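Local coordinates for protein exoglucanase A (PDB 7CBD) that hydrolyses beta-1,4-glucosidic linkages of cellulose with inversion of anomeric configuration, releasing cellobiose from non-reducing chain ends, through its family 6 catalytic domain, at residues D326-H330 and R331-C335; V294-S297 and R298-W301. All coordinates share one frame; numbering follows the deposited sequence.

Contact 1 of 2, residues D326-H330 and R331-C335; sequences DRRVH and RGAWC
Asp326 sets the pose in which Arg328 reaches the carbonyl of Ala333, and its carboxylate illustrates how one acid can organise a loop. OD1 of Asp326 takes the backbone N of Arg328 at 3.0 Å, forming an Asx turn, and also the NE of that arginine. The salt bridge is side-on, with NH2 of Arg328 meeting OD2 of Asp326 at 2.8 Å; both strong bonds lie close to the guanidinium plane and use syn lone pairs, which fixes the rotation of the group. A single water then bridges onward, donating to OD2 of Asp326 and accepting from NE of Arg331. A bend at chi3 (-74°) turns the Arg328 guanidinium toward the following turn, with CA of Arg331 over the centre of one face. There NH1 of Arg328 donates to O of Ala333 at 3.1 Å, in the guanidinium plane but from above the carbonyl plane. NH1 also bonds Asn235, and NH2 bonds Thr237.

His330 opens a type I beta turn that ends at Ala333, whose N donates to O of His330 at 3.2 Å. With CG anti to its own N (chi1 -175°), the imidazole folds alongside the turn, and ND1 of His330 accepts from N of Gly332 at 2.9 Å; the donor sits 18° out of the ring plane. ND1 is therefore the acceptor nitrogen, leaving NE2 to bond Glu263. Arg331 reaches away from the turn to the carbonyl of Asp267. The bend is near the active site, the side chain of Arg328 lying about 9 Å from that of Asp371, the predicted nucleophile. The whole loop runs between helix 316-323 and strand 347-348, with Val329 and His330 against Gln401 of strand 401-402 and Cys335 joined by a disulfide to Cys389.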
loop_
_atom_site.group_PDB
_atom_site.type_symbol
_atom_site.label_atom_id
_atom_site.label_comp_id
_atom_site.label_asym_id
_atom_site.label_seq_id
_atom_site.Cartn_x
_atom_site.Cartn_y
_atom_site.Cartn_z
ATOM N N ASP A 326 9.394 -11.595 -8.168
ATOM C CA ASP A 326 7.969 -11.367 -8.388
ATOM C C ASP A 326 7.457 -12.488 -9.279
ATOM O O ASP A 326 7.849 -12.579 -10.447
ATOM C CB ASP A 326 7.782 -10.013 -9.064
ATOM C CG ASP A 326 6.324 -9.582 -9.138
ATOM O OD1 ASP A 326 5.421 -10.447 -9.169
ATOM O OD2 ASP A 326 6.085 -8.360 -9.184
ATOM N N ARG A 327 6.598 -13.351 -8.731
ATOM C CA ARG A 327 6.118 -14.527 -9.453
ATOM C C ARG A 327 4.757 -14.310 -10.107
ATOM O O ARG A 327 4.143 -15.274 -10.565
ATOM C CB ARG A 327 6.076 -15.758 -8.532
ATOM C CG ARG A 327 7.382 -16.087 -7.806
ATOM C CD ARG A 327 8.583 -16.160 -8.738
ATOM N NE ARG A 327 8.381 -17.114 -9.823
ATOM C CZ ARG A 327 9.182 -17.236 -10.877
ATOM N NH1 ARG A 327 8.896 -18.119 -11.821
ATOM N NH2 ARG A 327 10.262 -16.470 -11.002
ATOM N N ARG A 328 4.270 -13.076 -10.164
ATOM C CA ARG A 328 2.974 -12.827 -10.773
ATOM C C ARG A 328 2.990 -13.146 -12.265
ATOM O O ARG A 328 4.036 -13.203 -12.917
ATOM C CB ARG A 328 2.584 -11.365 -10.593
ATOM C CG ARG A 328 2.124 -11.033 -9.194
ATOM C CD ARG A 328 1.691 -9.595 -9.107
ATOM N NE ARG A 328 2.840 -8.706 -9.126
ATOM C CZ ARG A 328 2.769 -7.395 -8.926
ATOM N NH1 ARG A 328 1.593 -6.806 -8.753
ATOM N NH2 ARG A 328 3.879 -6.668 -8.921
ATOM N N VAL A 329 1.789 -13.357 -12.804
ATOM C CA VAL A 329 1.632 -13.512 -14.247
ATOM C C VAL A 329 2.065 -12.238 -14.970
ATOM O O VAL A 329 2.647 -12.286 -16.060
ATOM C CB VAL A 329 0.178 -13.903 -14.580
ATOM C CG1 VAL A 329 0.015 -14.168 -16.069
ATOM C CG2 VAL A 329 -0.260 -15.130 -13.776
ATOM N N HIS A 330 1.808 -11.079 -14.365
ATOM C CA HIS A 330 1.998 -9.779 -14.996
ATOM C C HIS A 330 1.982 -8.754 -13.878
ATOM O O HIS A 330 1.292 -8.940 -12.875
ATOM C CB HIS A 330 0.858 -9.522 -15.989
ATOM C CG HIS A 330 1.002 -8.267 -16.797
ATOM N ND1 HIS A 330 0.708 -7.014 -16.297
ATOM C CD2 HIS A 330 1.366 -8.081 -18.089
ATOM C CE1 HIS A 330 0.910 -6.110 -17.239
ATOM N NE2 HIS A 330 1.312 -6.731 -18.334
ATOM N N ARG A 331 2.760 -7.682 -14.048
ATOM C CA ARG A 331 2.936 -6.708 -12.980
ATOM C C ARG A 331 1.697 -5.860 -12.725
ATOM O O ARG A 331 1.674 -5.112 -11.740
ATOM C CB ARG A 331 4.127 -5.806 -13.294
ATOM C CG ARG A 331 5.418 -6.560 -13.551
ATOM C CD ARG A 331 6.571 -5.629 -13.829
ATOM N NE ARG A 331 7.148 -5.138 -12.582
ATOM C CZ ARG A 331 7.844 -4.011 -12.444
ATOM N NH1 ARG A 331 8.380 -3.717 -11.267
ATOM N NH2 ARG A 331 8.015 -3.187 -13.470
ATOM N N GLY A 332 0.691 -5.934 -13.593
ATOM C CA GLY A 332 -0.575 -5.256 -13.398
ATOM C C GLY A 332 -1.568 -6.007 -12.543
ATOM O O GLY A 332 -2.693 -5.535 -12.347
ATOM N N ALA A 333 -1.191 -7.181 -12.035
ATOM C CA ALA A 333 -2.109 -8.025 -11.272
ATOM C C ALA A 333 -2.144 -7.516 -9.836
ATOM O O ALA A 333 -1.275 -7.836 -9.014
ATOM C CB ALA A 333 -1.691 -9.489 -11.361
ATOM N N TRP A 334 -3.156 -6.711 -9.529
ATOM C CA TRP A 334 -3.236 -6.045 -8.236
ATOM C C TRP A 334 -4.117 -6.772 -7.237
ATOM O O TRP A 334 -4.016 -6.490 -6.038
ATOM C CB TRP A 334 -3.740 -4.597 -8.383
ATOM C CG TRP A 334 -5.136 -4.500 -8.930
ATOM C CD1 TRP A 334 -5.490 -4.295 -10.233
ATOM C CD2 TRP A 334 -6.364 -4.618 -8.192
ATOM N NE1 TRP A 334 -6.859 -4.275 -10.351
ATOM C CE2 TRP A 334 -7.418 -4.468 -9.114
ATOM C CE3 TRP A 334 -6.671 -4.813 -6.841
ATOM C CZ2 TRP A 334 -8.759 -4.523 -8.732
ATOM C CZ3 TRP A 334 -8.003 -4.878 -6.462
ATOM C CH2 TRP A 334 -9.031 -4.725 -7.405
ATOM N N CYS A 335 -4.977 -7.692 -7.677
ATOM C CA CYS A 335 -5.991 -8.255 -6.794
ATOM C C CYS A 335 -5.608 -9.660 -6.340
ATOM O O CYS A 335 -5.683 -10.621 -7.121
ATOM C CB CYS A 335 -7.382 -8.242 -7.419
ATOM S SG CYS A 335 -8.587 -8.662 -6.147
HETATM O O HOH W 1 7.645 -6.547 -10.290
#

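Contact 2 of 2, residues V294-S297 and R298-W301; sequences VDTS and RNGW
This is a local contact where strand 291-295 gives way to the following loop; the strand is a parallel one of the distorted barrel found in family 6 glycoside hydrolases, where loops after the strands build the active site. An Asx turn starts it: OD1 of Asp295 accepts from N of Ser297 at 3.1 Å and from OG of Ser297 at 2.7 Å, both from the same face of the carboxylate. The serine hydroxyl can do this because chi1 of 52° sets it between its own N and carbonyl carbon. Asp295 OD2 is held by the backbone N atoms of Ala234 and Lys365.

Beyond the turn, Asn299 lays its amide against the backbone at Thr296, with OD1 of Asn299 3.4 Å from CA of Thr296; its ND2 bonds Asp232. The side chains of Val294 and Asn299 cross at about a right angle, CG1 of Val294 4.0 Å from ND2 of Asn299. Arg298 extends in a different direction, to a salt bridge with Asp371, the predicted nucleophile. Two waters stitch the halves together. One links O of Asp295 to N of Arg298; the other donates to OG of Ser297 and accepts from NE of Arg298, both at 2.9 Å, lying in the guanidinium plane.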
loop_
_atom_site.group_PDB
_atom_site.type_symbol
_atom_site.label_atom_id
_atom_site.label_comp_id
_atom_site.label_asym_id
_atom_site.label_seq_id
_atom_site.Cartn_x
_atom_site.Cartn_y
_atom_site.Cartn_z
ATOM N N VAL A 294 7.740 2.908 1.393
ATOM C CA VAL A 294 7.290 1.736 0.648
ATOM C C VAL A 294 6.421 0.894 1.570
ATOM O O VAL A 294 6.820 0.606 2.704
ATOM C CB VAL A 294 8.455 0.894 0.091
ATOM C CG1 VAL A 294 7.906 -0.303 -0.682
ATOM C CG2 VAL A 294 9.341 1.718 -0.808
ATOM N N ASP A 295 5.237 0.510 1.083
ATOM C CA ASP A 295 4.392 -0.476 1.746
ATOM C C ASP A 295 4.998 -1.848 1.490
ATOM O O ASP A 295 4.916 -2.368 0.371
ATOM C CB ASP A 295 2.981 -0.407 1.169
ATOM C CG ASP A 295 2.009 -1.348 1.866
ATOM O OD1 ASP A 295 2.431 -2.096 2.772
ATOM O OD2 ASP A 295 0.810 -1.332 1.519
ATOM N N THR A 296 5.618 -2.426 2.522
ATOM C CA THR A 296 6.290 -3.720 2.434
ATOM C C THR A 296 5.428 -4.864 2.969
ATOM O O THR A 296 5.937 -5.964 3.220
ATOM C CB THR A 296 7.631 -3.663 3.171
ATOM O OG1 THR A 296 7.410 -3.229 4.517
ATOM C CG2 THR A 296 8.581 -2.693 2.487
ATOM N N SER A 297 4.120 -4.634 3.103
ATOM C CA SER A 297 3.240 -5.614 3.728
ATOM C C SER A 297 3.226 -6.948 2.994
ATOM O O SER A 297 3.122 -8.004 3.631
ATOM C CB SER A 297 1.826 -5.051 3.819
ATOM O OG SER A 297 1.363 -4.565 2.567
ATOM N N ARG A 298 3.275 -6.925 1.655
ATOM C CA ARG A 298 3.022 -8.144 0.895
ATOM C C ARG A 298 3.941 -8.282 -0.313
ATOM O O ARG A 298 3.577 -8.944 -1.293
ATOM C CB ARG A 298 1.545 -8.250 0.478
ATOM C CG ARG A 298 0.581 -8.217 1.660
ATOM C CD ARG A 298 -0.864 -8.417 1.246
ATOM N NE ARG A 298 -1.281 -7.365 0.320
ATOM C CZ ARG A 298 -2.492 -7.276 -0.226
ATOM N NH1 ARG A 298 -3.421 -8.192 0.050
ATOM N NH2 ARG A 298 -2.770 -6.282 -1.067
ATOM N N ASN A 299 5.145 -7.704 -0.255
ATOM C CA ASN A 299 6.043 -7.669 -1.406
ATOM C C ASN A 299 7.306 -8.508 -1.213
ATOM O O ASN A 299 8.285 -8.309 -1.936
ATOM C CB ASN A 299 6.387 -6.232 -1.821
ATOM C CG ASN A 299 7.219 -5.494 -0.787
ATOM O OD1 ASN A 299 7.576 -6.038 0.253
ATOM N ND2 ASN A 299 7.525 -4.230 -1.074
ATOM N N GLY A 300 7.297 -9.452 -0.266
ATOM C CA GLY A 300 8.505 -10.215 0.024
ATOM C C GLY A 300 8.858 -11.260 -1.022
ATOM O O GLY A 300 10.040 -11.497 -1.291
ATOM N N TRP A 301 7.854 -11.924 -1.599
ATOM C CA TRP A 301 8.087 -12.975 -2.600
ATOM C C TRP A 301 9.117 -14.007 -2.131
ATOM O O TRP A 301 10.105 -14.299 -2.812
ATOM C CB TRP A 301 8.448 -12.375 -3.963
ATOM C CG TRP A 301 7.288 -11.673 -4.569
ATOM C CD1 TRP A 301 7.112 -10.322 -4.697
ATOM C CD2 TRP A 301 6.104 -12.284 -5.096
ATOM N NE1 TRP A 301 5.896 -10.056 -5.288
ATOM C CE2 TRP A 301 5.255 -11.243 -5.536
ATOM C CE3 TRP A 301 5.675 -13.613 -5.237
ATOM C CZ2 TRP A 301 4.007 -11.490 -6.111
ATOM C CZ3 TRP A 301 4.436 -13.856 -5.812
ATOM C CH2 TRP A 301 3.615 -12.800 -6.238
HETATM O O HOH W 2 3.672 -4.755 -0.246
HETATM O O HOH W 3 0.262 -4.992 -0.046
#

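In the fold
Both contacts are buried, and each begins with an Asx turn, yet the shared motif serves different places. Contact 2 lies nearer the centre of the chain, at the end of a sheet strand, and its halves are joined through water and packing; its arginine is spent on the predicted nucleophile. Contact 1 belongs to an irregular loop farther out and relies mainly on direct bonds across its halves, with one water added; its central arginine is paired internally to an aspartate. They come together at Trp301, whose indole packs on Asp326, Arg327 and Arg328. Thr236 and Thr237 have partners in both: Thr236 O bonds Trp301 and the residue touches Arg328; Thr237 bonds Arg328 and, weakly, Asn299.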